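Local coordinates for protein transcriptional repressor of the blcABC operon (Agrobacterium tumefaciens, PDB 3MQ0) that represses transcription of the blcABC operon, probably by binding DNA through an N-terminal helix-turn-helix domain, and is regulated via oligomerization, at residues Asp117-Thr122 against Ile236-Ile241; Ala155-Thr160 against Gln179-Leu184; Lys162-Asp167 against Gly230-Gly235; Leu184-Val189 against Ile214-Leu219. All blocks are in the same frame, centred on the assembly; numbering follows the deposited sequence.

All four contacts lie in the C-terminal GAF-like domain of the IclR family. Contact 1 pairs two strands of its antiparallel sheet, and contact 3 sets the helix 159-165 against an earlier part of one of them, strand 232-241; their centres are about 18 Å apart. Contact 2 builds the turn that leads into that helix, where T160 CG2 touches A237 CB of contact 1 at 3.7 Å. Contacts 2 and 4, with centres about 10 Å apart, share L184 and both involve the loop between helices 170-176 and 192-205. Contact 4 returns to the sheet, since L219 O lies 2.9 Å from L240 N of contact 1, a probable hydrogen bond.

Contact 1: residues Asp117-Thr122 against Ile236-Ile241; sequences DPYTVT and IAISLI
V121 and I238 face each other as an antiparallel non-hydrogen-bonded pair, their branches meeting at CG2-CG2, 4.1 Å. The other methyl of V121 reaches past A237 to I236, the next residue on the same side of the strand: with V121 CG1 anti to the backbone N (chi1 -170°), it meets I236 CG1 at 3.7 Å, the two side chains crossing at a slant. T120, T122, A237 and S239 point to the opposite face. The hydrogen-bonded pairs T120-S239 and T122-A237 hold the register, through S239 N to T120 O at 2.9 Å and T122 N to A237 O at 2.9 Å, with A237 N returning to T122 O.

On the face that carries T120, T122, A237 and S239 a water ties the strands a second time. It donates to T120 O and sits 2.9 Å from T122 OG1 and 2.8 Å from S239 OG. A chi1 of 53° holds T122 OG1 where it meets the water and lies beside A237 CB. Before the strand begins, Y119 runs side by side with L240, CD1 to CB 4.0 Å, with S239 O near the ring's edge and P118 CB over one ring face. S239 O itself is buried and has no partner in the model.

The pair forms the middle of the sheet: R137 and strand 218-226 bond its outer edges, V121 packs on F106 and L110 of helix 102-110, and Y119 rests against L253 of helix 247-267.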
loop_
_atom_site.group_PDB
_atom_site.type_symbol
_atom_site.label_atom_id
_atom_site.label_comp_id
_atom_site.label_asym_id
_atom_site.label_seq_id
_atom_site.Cartn_x
_atom_site.Cartn_y
_atom_site.Cartn_z
ATOM N N ASP B 117 25.107 0.435 -22.877
ATOM C CA ASP B 117 25.321 1.555 -23.795
ATOM C C ASP B 117 25.247 1.179 -25.274
ATOM O O ASP B 117 24.764 1.973 -26.085
ATOM C CB ASP B 117 26.667 2.248 -23.523
ATOM C CG ASP B 117 26.632 3.173 -22.307
ATOM O OD1 ASP B 117 25.587 3.246 -21.622
ATOM O OD2 ASP B 117 27.670 3.822 -22.033
ATOM N N PRO B 118 25.732 -0.021 -25.639
ATOM C CA PRO B 118 25.750 -0.390 -27.061
ATOM C C PRO B 118 24.365 -0.697 -27.629
ATOM O O PRO B 118 24.238 -0.808 -28.847
ATOM C CB PRO B 118 26.590 -1.673 -27.084
ATOM C CG PRO B 118 27.324 -1.704 -25.773
ATOM C CD PRO B 118 26.426 -1.016 -24.802
ATOM N N TYR B 119 23.349 -0.837 -26.779
ATOM C CA TYR B 119 22.047 -1.304 -27.267
ATOM C C TYR B 119 20.927 -0.290 -27.165
ATOM O O TYR B 119 20.896 0.552 -26.261
ATOM C CB TYR B 119 21.620 -2.581 -26.534
ATOM C CG TYR B 119 22.754 -3.555 -26.387
ATOM C CD1 TYR B 119 23.220 -4.265 -27.473
ATOM C CD2 TYR B 119 23.376 -3.745 -25.161
ATOM C CE1 TYR B 119 24.268 -5.147 -27.347
ATOM C CE2 TYR B 119 24.430 -4.619 -25.029
ATOM C CZ TYR B 119 24.867 -5.319 -26.122
ATOM O OH TYR B 119 25.925 -6.192 -26.000
ATOM N N THR B 120 19.975 -0.417 -28.082
ATOM C CA THR B 120 18.729 0.324 -27.979
ATOM C C THR B 120 17.879 -0.355 -26.913
ATOM O O THR B 120 17.713 -1.566 -26.934
ATOM C CB THR B 120 17.983 0.324 -29.311
ATOM O OG1 THR B 120 18.747 1.067 -30.274
ATOM C CG2 THR B 120 16.601 0.945 -29.153
ATOM N N VAL B 121 17.341 0.424 -25.980
ATOM C CA VAL B 121 16.573 -0.151 -24.877
ATOM C C VAL B 121 15.175 0.427 -24.885
ATOM O O VAL B 121 15.012 1.648 -24.998
ATOM C CB VAL B 121 17.207 0.202 -23.519
ATOM C CG1 VAL B 121 16.541 -0.602 -22.395
ATOM C CG2 VAL B 121 18.701 -0.046 -23.557
ATOM N N THR B 122 14.168 -0.436 -24.777
ATOM C CA THR B 122 12.781 0.020 -24.799
ATOM C C THR B 122 12.082 -0.364 -23.512
ATOM O O THR B 122 12.488 -1.298 -22.827
ATOM C CB THR B 122 12.000 -0.602 -25.976
ATOM O OG1 THR B 122 12.145 -2.027 -25.923
ATOM C CG2 THR B 122 12.560 -0.118 -27.291
ATOM N N ILE B 236 11.065 -4.496 -20.185
ATOM C CA ILE B 236 12.223 -3.811 -20.723
ATOM C C ILE B 236 12.899 -4.739 -21.729
ATOM O O ILE B 236 12.940 -5.963 -21.516
ATOM C CB ILE B 236 13.200 -3.380 -19.612
ATOM C CG1 ILE B 236 14.382 -2.624 -20.194
ATOM C CG2 ILE B 236 13.728 -4.578 -18.806
ATOM C CD1 ILE B 236 15.339 -2.093 -19.105
ATOM N N ALA B 237 13.405 -4.184 -22.826
ATOM C CA ALA B 237 14.108 -5.026 -23.803
ATOM C C ALA B 237 15.316 -4.311 -24.365
ATOM O O ALA B 237 15.348 -3.091 -24.438
ATOM C CB ALA B 237 13.161 -5.427 -24.953
ATOM N N ILE B 238 16.302 -5.079 -24.789
ATOM C CA ILE B 238 17.358 -4.500 -25.594
ATOM C C ILE B 238 17.215 -5.071 -26.993
ATOM O O ILE B 238 16.750 -6.199 -27.169
ATOM C CB ILE B 238 18.752 -4.785 -25.021
ATOM C CG1 ILE B 238 18.997 -6.288 -24.932
ATOM C CG2 ILE B 238 18.904 -4.134 -23.636
ATOM C CD1 ILE B 238 20.308 -6.641 -24.223
ATOM N N SER B 239 17.613 -4.303 -27.985
ATOM C CA SER B 239 17.599 -4.677 -29.379
ATOM C C SER B 239 18.993 -4.593 -29.996
ATOM O O SER B 239 19.686 -3.696 -29.733
ATOM C CB SER B 239 16.705 -3.726 -30.156
ATOM O OG SER B 239 15.397 -3.863 -29.730
ATOM N N LEU B 240 19.326 -5.558 -30.827
ATOM C CA LEU B 240 20.618 -5.537 -31.505
ATOM C C LEU B 240 20.512 -6.276 -32.824
ATOM O O LEU B 240 19.488 -6.899 -33.119
ATOM C CB LEU B 240 21.701 -6.179 -30.632
ATOM C CG LEU B 240 21.397 -7.581 -30.102
ATOM C CD1 LEU B 240 22.675 -8.375 -29.942
ATOM C CD2 LEU B 240 20.656 -7.490 -28.764
ATOM N N ILE B 241 21.572 -6.196 -33.625
ATOM C CA ILE B 241 21.633 -6.936 -34.874
ATOM C C ILE B 241 21.893 -8.417 -34.586
ATOM O O ILE B 241 22.893 -8.770 -33.959
ATOM C CB ILE B 241 22.738 -6.382 -35.784
ATOM C CG1 ILE B 241 22.434 -4.928 -36.143
ATOM C CG2 ILE B 241 22.881 -7.245 -37.035
ATOM C CD1 ILE B 241 21.119 -4.748 -36.877
HETATM O O HOH W 1 14.647 -2.494 -27.398
#

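Contact 2: residues Ala155-Thr160 against Gln179-Leu184; sequences APFTAT and QFPQPL
F157 pushes its ring into the bend of residues 180-184, and the ring's far edge is what meets the loop. Its CE2 lies 3.2 Å from Q182 O, which sits in the ring plane, while CZ is 3.7 Å from P181 O, also near that plane. Two backbone carbonyls therefore face the slightly positive C-H rim of the ring. The torsions deliver it there: CG stands anti to the carbonyl carbon (chi1 -55°), and a chi2 of -26° sets the ring plane so that Q182 O lies in it. Along the same side of the ring, CD2 packs on L184 CG at 3.9 Å.

F180 takes the other choice, with CG anti to its backbone N (chi1 -155°), which carries the ring back toward the 155-160 segment although the CB does not point there. Its CZ comes to 4.0 Å from P156 CB and its CE2 to 4.2 Å from F157 CE1, with the two rings steeply inclined to each other. P181 CD lies over one face of the F180 ring, offset toward the rim. The prolines meet as well: P156 CG and P181 CG are 3.9 Å apart, their rings slanted across one another.

Residues 180-183 have the extended backbone of a polyproline II stretch, so successive side chains turn to different sides and Q182 and P183 point away. I214 also packs on F157. Just past the aromatic ring, T158 is the N-cap of helix 159-165, its OG1 bonded to G161 N: a proline-rich loop packed on the turn just ahead of an N-capped helix, in the IclR effector-domain (GAF-like) fold.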
loop_
_atom_site.group_PDB
_atom_site.type_symbol
_atom_site.label_atom_id
_atom_site.label_comp_id
_atom_site.label_asym_id
_atom_site.label_seq_id
_atom_site.Cartn_x
_atom_site.Cartn_y
_atom_site.Cartn_z
ATOM N N ALA B 155 1.777 -8.098 -28.933
ATOM C CA ALA B 155 2.487 -8.675 -27.798
ATOM C C ALA B 155 3.137 -10.033 -28.088
ATOM O O ALA B 155 4.211 -10.322 -27.566
ATOM C CB ALA B 155 1.561 -8.786 -26.596
ATOM N N PRO B 156 2.491 -10.885 -28.905
ATOM C CA PRO B 156 3.112 -12.211 -29.067
ATOM C C PRO B 156 4.446 -12.187 -29.802
ATOM O O PRO B 156 5.205 -13.142 -29.660
ATOM C CB PRO B 156 2.085 -12.979 -29.908
ATOM C CG PRO B 156 0.788 -12.348 -29.546
ATOM C CD PRO B 156 1.104 -10.870 -29.410
ATOM N N PHE B 157 4.715 -11.133 -30.570
ATOM C CA PHE B 157 5.924 -11.075 -31.389
ATOM C C PHE B 157 7.130 -10.364 -30.725
ATOM O O PHE B 157 8.275 -10.598 -31.107
ATOM C CB PHE B 157 5.622 -10.394 -32.737
ATOM C CG PHE B 157 4.485 -11.026 -33.533
ATOM C CD1 PHE B 157 4.152 -12.359 -33.385
ATOM C CD2 PHE B 157 3.772 -10.265 -34.451
ATOM C CE1 PHE B 157 3.119 -12.924 -34.123
ATOM C CE2 PHE B 157 2.724 -10.821 -35.192
ATOM C CZ PHE B 157 2.409 -12.163 -35.021
ATOM N N THR B 158 6.888 -9.491 -29.754
ATOM C CA THR B 158 7.984 -8.691 -29.192
ATOM C C THR B 158 8.606 -9.368 -27.971
ATOM O O THR B 158 7.970 -10.209 -27.339
ATOM C CB THR B 158 7.488 -7.284 -28.754
ATOM O OG1 THR B 158 6.494 -7.430 -27.739
ATOM C CG2 THR B 158 6.857 -6.522 -29.917
ATOM N N ALA B 159 9.836 -8.992 -27.610
ATOM C CA ALA B 159 10.456 -9.589 -26.427
ATOM C C ALA B 159 9.718 -9.159 -25.158
ATOM O O ALA B 159 9.435 -9.988 -24.306
ATOM C CB ALA B 159 11.946 -9.216 -26.333
ATOM N N THR B 160 9.392 -7.870 -25.029
ATOM C CA THR B 160 8.621 -7.453 -23.848
ATOM C C THR B 160 7.250 -8.096 -23.819
ATOM O O THR B 160 6.753 -8.422 -22.742
ATOM C CB THR B 160 8.403 -5.926 -23.737
ATOM O OG1 THR B 160 7.731 -5.446 -24.901
ATOM C CG2 THR B 160 9.734 -5.182 -23.571
ATOM N N GLN B 179 -8.523 -14.985 -32.055
ATOM C CA GLN B 179 -7.934 -14.650 -33.341
ATOM C C GLN B 179 -6.473 -14.290 -33.113
ATOM O O GLN B 179 -6.159 -13.307 -32.447
ATOM C CB GLN B 179 -8.655 -13.462 -33.967
ATOM C CG GLN B 179 -10.143 -13.681 -34.179
ATOM C CD GLN B 179 -10.839 -12.430 -34.675
ATOM O OE1 GLN B 179 -10.810 -11.386 -34.019
ATOM N NE2 GLN B 179 -11.463 -12.526 -35.846
ATOM N N PHE B 180 -5.580 -15.099 -33.658
ATOM C CA PHE B 180 -4.163 -14.853 -33.506
ATOM C C PHE B 180 -3.676 -13.782 -34.503
ATOM O O PHE B 180 -4.065 -13.804 -35.664
ATOM C CB PHE B 180 -3.408 -16.165 -33.687
ATOM C CG PHE B 180 -2.092 -16.175 -33.006
ATOM C CD1 PHE B 180 -2.008 -16.419 -31.644
ATOM C CD2 PHE B 180 -0.935 -15.904 -33.714
ATOM C CE1 PHE B 180 -0.789 -16.401 -30.997
ATOM C CE2 PHE B 180 0.286 -15.889 -33.077
ATOM C CZ PHE B 180 0.364 -16.139 -31.721
ATOM N N PRO B 181 -2.834 -12.834 -34.049
ATOM C CA PRO B 181 -2.346 -11.804 -34.977
ATOM C C PRO B 181 -1.622 -12.390 -36.184
ATOM O O PRO B 181 -0.938 -13.414 -36.059
ATOM C CB PRO B 181 -1.366 -10.978 -34.119
ATOM C CG PRO B 181 -1.050 -11.838 -32.931
ATOM C CD PRO B 181 -2.287 -12.657 -32.691
ATOM N N GLN B 182 -1.772 -11.739 -37.338
ATOM C CA GLN B 182 -1.055 -12.125 -38.547
ATOM C C GLN B 182 0.440 -11.832 -38.413
ATOM O O GLN B 182 0.822 -10.850 -37.782
ATOM C CB GLN B 182 -1.620 -11.375 -39.760
ATOM C CG GLN B 182 -3.060 -11.728 -40.117
ATOM C CD GLN B 182 -3.208 -13.143 -40.663
ATOM O OE1 GLN B 182 -2.553 -13.521 -41.637
ATOM N NE2 GLN B 182 -4.068 -13.932 -40.030
ATOM N N PRO B 183 1.294 -12.672 -39.024
ATOM C CA PRO B 183 2.751 -12.519 -38.879
ATOM C C PRO B 183 3.304 -11.215 -39.460
ATOM O O PRO B 183 2.785 -10.712 -40.457
ATOM C CB PRO B 183 3.308 -13.719 -39.654
ATOM C CG PRO B 183 2.221 -14.097 -40.605
ATOM C CD PRO B 183 0.941 -13.818 -39.877
ATOM N N LEU B 184 4.347 -10.674 -38.833
ATOM C CA LEU B 184 5.049 -9.514 -39.380
ATOM C C LEU B 184 6.201 -9.956 -40.280
ATOM O O LEU B 184 6.532 -9.281 -41.255
ATOM C CB LEU B 184 5.561 -8.592 -38.269
ATOM C CG LEU B 184 4.489 -7.893 -37.425
ATOM C CD1 LEU B 184 5.095 -6.801 -36.549
ATOM C CD2 LEU B 184 3.394 -7.305 -38.315
#

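Contact 3: residues Lys162-Asp167 against Gly230-Gly235; sequences KILLSD and GAASAG
L164 lays both its methyls on one face of the A234-G235 peptide: CD2 sits above the carbonyl, 3.3 Å from A234 O, and CD1 above the amide end, 4.0 Å from G235 N. The carboxylate of D167 is the other flat group, with A232 CB 3.4 Å from OD1, out of the carboxylate plane and beyond the OD1 end; its modelled place is doubtful, because it crowds L164 O. This is helix-on-sheet packing in the GAF-like domain, helix 159-165 lying against the start of strand 232-241.

With CG anti to the carbonyl carbon (chi1 -61°), L164 points toward the strand, and CD2 also meets A232 CB at 4.1 Å. G235 has no side chain to hold the helix off, and the CA atoms of L164 and G235 are 6.6 Å apart. A classic beta bulge, S233 and A234 both opposite I225, interrupts the strand's alternation: A232 and the peptide of A234 face the helix while both bulge side chains point away. T124 and R126 of the neighbouring strand 120-127 also touch L164.

Within the helical segment, S166 OG turns back and donates to I163 O at 2.7 Å.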
loop_
_atom_site.group_PDB
_atom_site.type_symbol
_atom_site.label_atom_id
_atom_site.label_comp_id
_atom_site.label_asym_id
_atom_site.label_seq_id
_atom_site.Cartn_x
_atom_site.Cartn_y
_atom_site.Cartn_z
ATOM N N LYS B 162 6.324 -11.101 -25.060
ATOM C CA LYS B 162 6.458 -12.475 -24.568
ATOM C C LYS B 162 6.636 -12.533 -23.050
ATOM O O LYS B 162 6.021 -13.356 -22.376
ATOM C CB LYS B 162 7.620 -13.192 -25.266
ATOM C CG LYS B 162 7.424 -13.402 -26.771
ATOM C CD LYS B 162 8.712 -13.947 -27.410
ATOM C CE LYS B 162 8.715 -13.730 -28.933
ATOM N NZ LYS B 162 7.650 -14.564 -29.554
ATOM N N ILE B 163 7.495 -11.683 -22.503
ATOM C CA ILE B 163 7.705 -11.738 -21.062
ATOM C C ILE B 163 6.426 -11.334 -20.308
ATOM O O ILE B 163 6.068 -11.981 -19.326
ATOM C CB ILE B 163 8.976 -10.960 -20.578
ATOM C CG1 ILE B 163 9.357 -11.370 -19.147
ATOM C CG2 ILE B 163 8.755 -9.481 -20.620
ATOM C CD1 ILE B 163 10.225 -12.582 -19.040
ATOM N N LEU B 164 5.735 -10.301 -20.770
ATOM C CA LEU B 164 4.491 -9.888 -20.116
ATOM C C LEU B 164 3.380 -10.934 -20.276
ATOM O O LEU B 164 2.613 -11.178 -19.346
ATOM C CB LEU B 164 4.037 -8.500 -20.588
ATOM C CG LEU B 164 5.057 -7.386 -20.281
ATOM C CD1 LEU B 164 4.668 -6.080 -20.943
ATOM C CD2 LEU B 164 5.202 -7.209 -18.763
ATOM N N LEU B 165 3.309 -11.575 -21.437
ATOM C CA LEU B 165 2.316 -12.634 -21.656
ATOM C C LEU B 165 2.647 -13.899 -20.856
ATOM O O LEU B 165 1.768 -14.723 -20.587
ATOM C CB LEU B 165 2.228 -12.985 -23.150
ATOM C CG LEU B 165 1.547 -11.952 -24.050
ATOM C CD1 LEU B 165 1.623 -12.384 -25.511
ATOM C CD2 LEU B 165 0.079 -11.722 -23.639
ATOM N N SER B 166 3.908 -14.066 -20.471
ATOM C CA SER B 166 4.295 -15.286 -19.775
ATOM C C SER B 166 3.693 -15.346 -18.366
ATOM O O SER B 166 3.691 -16.396 -17.746
ATOM C CB SER B 166 5.823 -15.468 -19.743
ATOM O OG SER B 166 6.428 -14.604 -18.805
ATOM N N ASP B 167 3.156 -14.264 -17.869
ATOM C CA ASP B 167 2.503 -14.350 -16.600
ATOM C C ASP B 167 1.041 -14.703 -16.681
ATOM O O ASP B 167 0.432 -14.820 -15.694
ATOM C CB ASP B 167 2.682 -13.101 -15.794
ATOM C CG ASP B 167 2.643 -11.899 -16.623
ATOM O OD1 ASP B 167 3.705 -11.352 -16.891
ATOM O OD2 ASP B 167 1.565 -11.499 -17.044
ATOM N N GLY B 230 3.969 -6.847 -6.917
ATOM C CA GLY B 230 4.509 -8.103 -7.402
ATOM C C GLY B 230 4.070 -8.445 -8.813
ATOM O O GLY B 230 4.631 -9.334 -9.455
ATOM N N ALA B 231 3.064 -7.742 -9.311
ATOM C CA ALA B 231 2.582 -7.985 -10.666
ATOM C C ALA B 231 3.537 -7.410 -11.709
ATOM O O ALA B 231 4.134 -6.362 -11.488
ATOM C CB ALA B 231 1.210 -7.386 -10.838
ATOM N N ALA B 232 3.672 -8.095 -12.842
ATOM C CA ALA B 232 4.460 -7.577 -13.953
ATOM C C ALA B 232 3.754 -6.368 -14.547
ATOM O O ALA B 232 2.695 -6.497 -15.149
ATOM C CB ALA B 232 4.653 -8.638 -15.001
ATOM N N SER B 233 4.342 -5.191 -14.375
ATOM C CA SER B 233 3.679 -3.953 -14.773
ATOM C C SER B 233 4.221 -3.395 -16.075
ATOM O O SER B 233 3.551 -2.606 -16.745
ATOM C CB SER B 233 3.807 -2.900 -13.668
ATOM O OG SER B 233 5.167 -2.586 -13.408
ATOM N N ALA B 234 5.446 -3.779 -16.416
ATOM C CA ALA B 234 6.082 -3.263 -17.618
ATOM C C ALA B 234 7.133 -4.251 -18.090
ATOM O O ALA B 234 7.469 -5.186 -17.379
ATOM C CB ALA B 234 6.719 -1.895 -17.344
ATOM N N GLY B 235 7.638 -4.035 -19.298
ATOM C CA GLY B 235 8.704 -4.864 -19.841
ATOM C C GLY B 235 9.852 -3.979 -20.285
ATOM O O GLY B 235 9.650 -2.834 -20.695
#

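Contact 4: residues Leu184-Val189 against Ile214-Leu219; sequences LTSRSV and IREGML
T185 is pressed against the backbone of I214 and R215, and its side chain repays following outward. CB lies 4.1 Å from E216 OE2. From there the side chain forks. CG2, anti to the carbonyl carbon, ends over the peptide after I214, 3.5 Å from I214 O and 4.0 Å from E216 N. OG1, at a chi1 of 74°, is tucked between the backbone N and the carbonyl carbon, where it takes the N-H of R187 at 3.0 Å (154° at the hydrogen) and also bonds to G212 O. One hydroxyl thus closes its own turn and tethers it to G212, just after strand 208-211, while the methyl does the packing.

E216 bends at chi2 to bring its carboxylate back over the turn. S186 OG gives OE2 a weak bond of 3.5 Å, and across the same gap a water accepts from S186 N and donates weakly to OE2. At the other end of the contact L184 and I214 run side by side, CD1 to CD1 3.7 Å. S188 OG grips the loop from within, accepting from L184 N and from T185 N, and bonds to Q213 O as well. R187 reaches D211 with a salt bridge.

Two tight turns meet here at the surface. T185-S188 is a type I turn, and the T185 OG1 to R187 N bond makes an ST turn within it; R215-M218 is a type II turn, with G217 at its third position and M218 N bonded to R215 O, and it leads into strand 218-226 of the GAF-like sheet.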
loop_
_atom_site.group_PDB
_atom_site.type_symbol
_atom_site.label_atom_id
_atom_site.label_comp_id
_atom_site.label_asym_id
_atom_site.label_seq_id
_atom_site.Cartn_x
_atom_site.Cartn_y
_atom_site.Cartn_z
ATOM N N LEU B 184 4.347 -10.674 -38.833
ATOM C CA LEU B 184 5.049 -9.514 -39.380
ATOM C C LEU B 184 6.201 -9.956 -40.280
ATOM O O LEU B 184 6.532 -9.281 -41.255
ATOM C CB LEU B 184 5.561 -8.592 -38.269
ATOM C CG LEU B 184 4.489 -7.893 -37.425
ATOM C CD1 LEU B 184 5.095 -6.801 -36.549
ATOM C CD2 LEU B 184 3.394 -7.305 -38.315
ATOM N N THR B 185 6.816 -11.088 -39.943
ATOM C CA THR B 185 7.928 -11.632 -40.722
ATOM C C THR B 185 7.723 -13.132 -40.860
ATOM O O THR B 185 6.772 -13.672 -40.312
ATOM C CB THR B 185 9.304 -11.382 -40.037
ATOM O OG1 THR B 185 9.441 -12.254 -38.906
ATOM C CG2 THR B 185 9.434 -9.940 -39.567
ATOM N N SER B 186 8.616 -13.801 -41.581
ATOM C CA SER B 186 8.552 -15.250 -41.721
ATOM C C SER B 186 8.939 -15.969 -40.432
ATOM O O SER B 186 8.828 -17.193 -40.342
ATOM C CB SER B 186 9.451 -15.720 -42.861
ATOM O OG SER B 186 10.816 -15.464 -42.582
ATOM N N ARG B 187 9.392 -15.216 -39.430
ATOM C CA ARG B 187 9.777 -15.821 -38.152
ATOM C C ARG B 187 8.761 -15.556 -37.054
ATOM O O ARG B 187 8.863 -16.120 -35.963
ATOM C CB ARG B 187 11.134 -15.292 -37.689
ATOM C CG ARG B 187 12.169 -15.219 -38.781
ATOM C CD ARG B 187 13.126 -16.366 -38.690
ATOM N NE ARG B 187 13.767 -16.433 -37.384
ATOM C CZ ARG B 187 14.771 -17.255 -37.104
ATOM N NH1 ARG B 187 15.244 -18.059 -38.048
ATOM N NH2 ARG B 187 15.307 -17.270 -35.891
ATOM N N SER B 188 7.789 -14.695 -37.327
ATOM C CA SER B 188 6.786 -14.368 -36.318
ATOM C C SER B 188 6.130 -15.645 -35.837
ATOM O O SER B 188 5.820 -16.509 -36.636
ATOM C CB SER B 188 5.716 -13.447 -36.907
ATOM O OG SER B 188 6.266 -12.193 -37.268
ATOM N N VAL B 189 5.909 -15.766 -34.534
ATOM C CA VAL B 189 5.281 -16.970 -34.014
ATOM C C VAL B 189 3.914 -17.159 -34.695
ATOM O O VAL B 189 3.152 -16.210 -34.849
ATOM C CB VAL B 189 5.213 -16.948 -32.476
ATOM C CG1 VAL B 189 4.292 -15.848 -31.990
ATOM C CG2 VAL B 189 4.775 -18.287 -31.948
ATOM N N ILE B 214 9.759 -9.231 -35.486
ATOM C CA ILE B 214 9.223 -7.904 -35.807
ATOM C C ILE B 214 9.897 -7.348 -37.056
ATOM O O ILE B 214 9.239 -6.846 -37.974
ATOM C CB ILE B 214 9.477 -6.913 -34.655
ATOM C CG1 ILE B 214 8.724 -7.335 -33.397
ATOM C CG2 ILE B 214 9.106 -5.493 -35.086
ATOM C CD1 ILE B 214 7.211 -7.365 -33.578
ATOM N N ARG B 215 11.221 -7.424 -37.078
ATOM C CA ARG B 215 11.985 -7.068 -38.260
ATOM C C ARG B 215 13.033 -8.126 -38.516
ATOM O O ARG B 215 13.706 -8.575 -37.600
ATOM C CB ARG B 215 12.681 -5.717 -38.080
ATOM C CG ARG B 215 11.818 -4.507 -38.360
ATOM C CD ARG B 215 12.665 -3.337 -38.863
ATOM N NE ARG B 215 11.913 -2.084 -38.901
ATOM C CZ ARG B 215 11.072 -1.740 -39.871
ATOM N NH1 ARG B 215 10.861 -2.556 -40.895
ATOM N NH2 ARG B 215 10.437 -0.577 -39.813
ATOM N N GLU B 216 13.188 -8.515 -39.774
ATOM C CA GLU B 216 14.240 -9.452 -40.123
ATOM C C GLU B 216 15.592 -8.855 -39.743
ATOM O O GLU B 216 15.860 -7.677 -39.995
ATOM C CB GLU B 216 14.180 -9.789 -41.612
ATOM C CG GLU B 216 12.772 -10.119 -42.085
ATOM C CD GLU B 216 12.750 -11.192 -43.155
ATOM O OE1 GLU B 216 13.336 -10.968 -44.236
ATOM O OE2 GLU B 216 12.150 -12.262 -42.906
ATOM N N GLY B 217 16.426 -9.667 -39.109
ATOM C CA GLY B 217 17.749 -9.238 -38.704
ATOM C C GLY B 217 17.814 -8.524 -37.364
ATOM O O GLY B 217 18.900 -8.192 -36.897
ATOM N N MET B 218 16.664 -8.274 -36.747
ATOM C CA MET B 218 16.642 -7.643 -35.430
ATOM C C MET B 218 16.378 -8.688 -34.373
ATOM O O MET B 218 15.434 -9.467 -34.484
ATOM C CB MET B 218 15.577 -6.548 -35.339
ATOM C CG MET B 218 15.505 -5.875 -33.961
ATOM S SD MET B 218 14.459 -4.393 -33.844
ATOM C CE MET B 218 12.834 -5.122 -33.940
ATOM N N LEU B 219 17.214 -8.690 -33.344
ATOM C CA LEU B 219 17.041 -9.577 -32.201
ATOM C C LEU B 219 16.786 -8.744 -30.950
ATOM O O LEU B 219 17.500 -7.775 -30.712
ATOM C CB LEU B 219 18.315 -10.407 -32.035
ATOM C CG LEU B 219 18.559 -10.991 -30.653
ATOM C CD1 LEU B 219 17.737 -12.235 -30.541
ATOM C CD2 LEU B 219 20.044 -11.295 -30.480
HETATM O O HOH W 2 9.729 -11.500 -43.502
#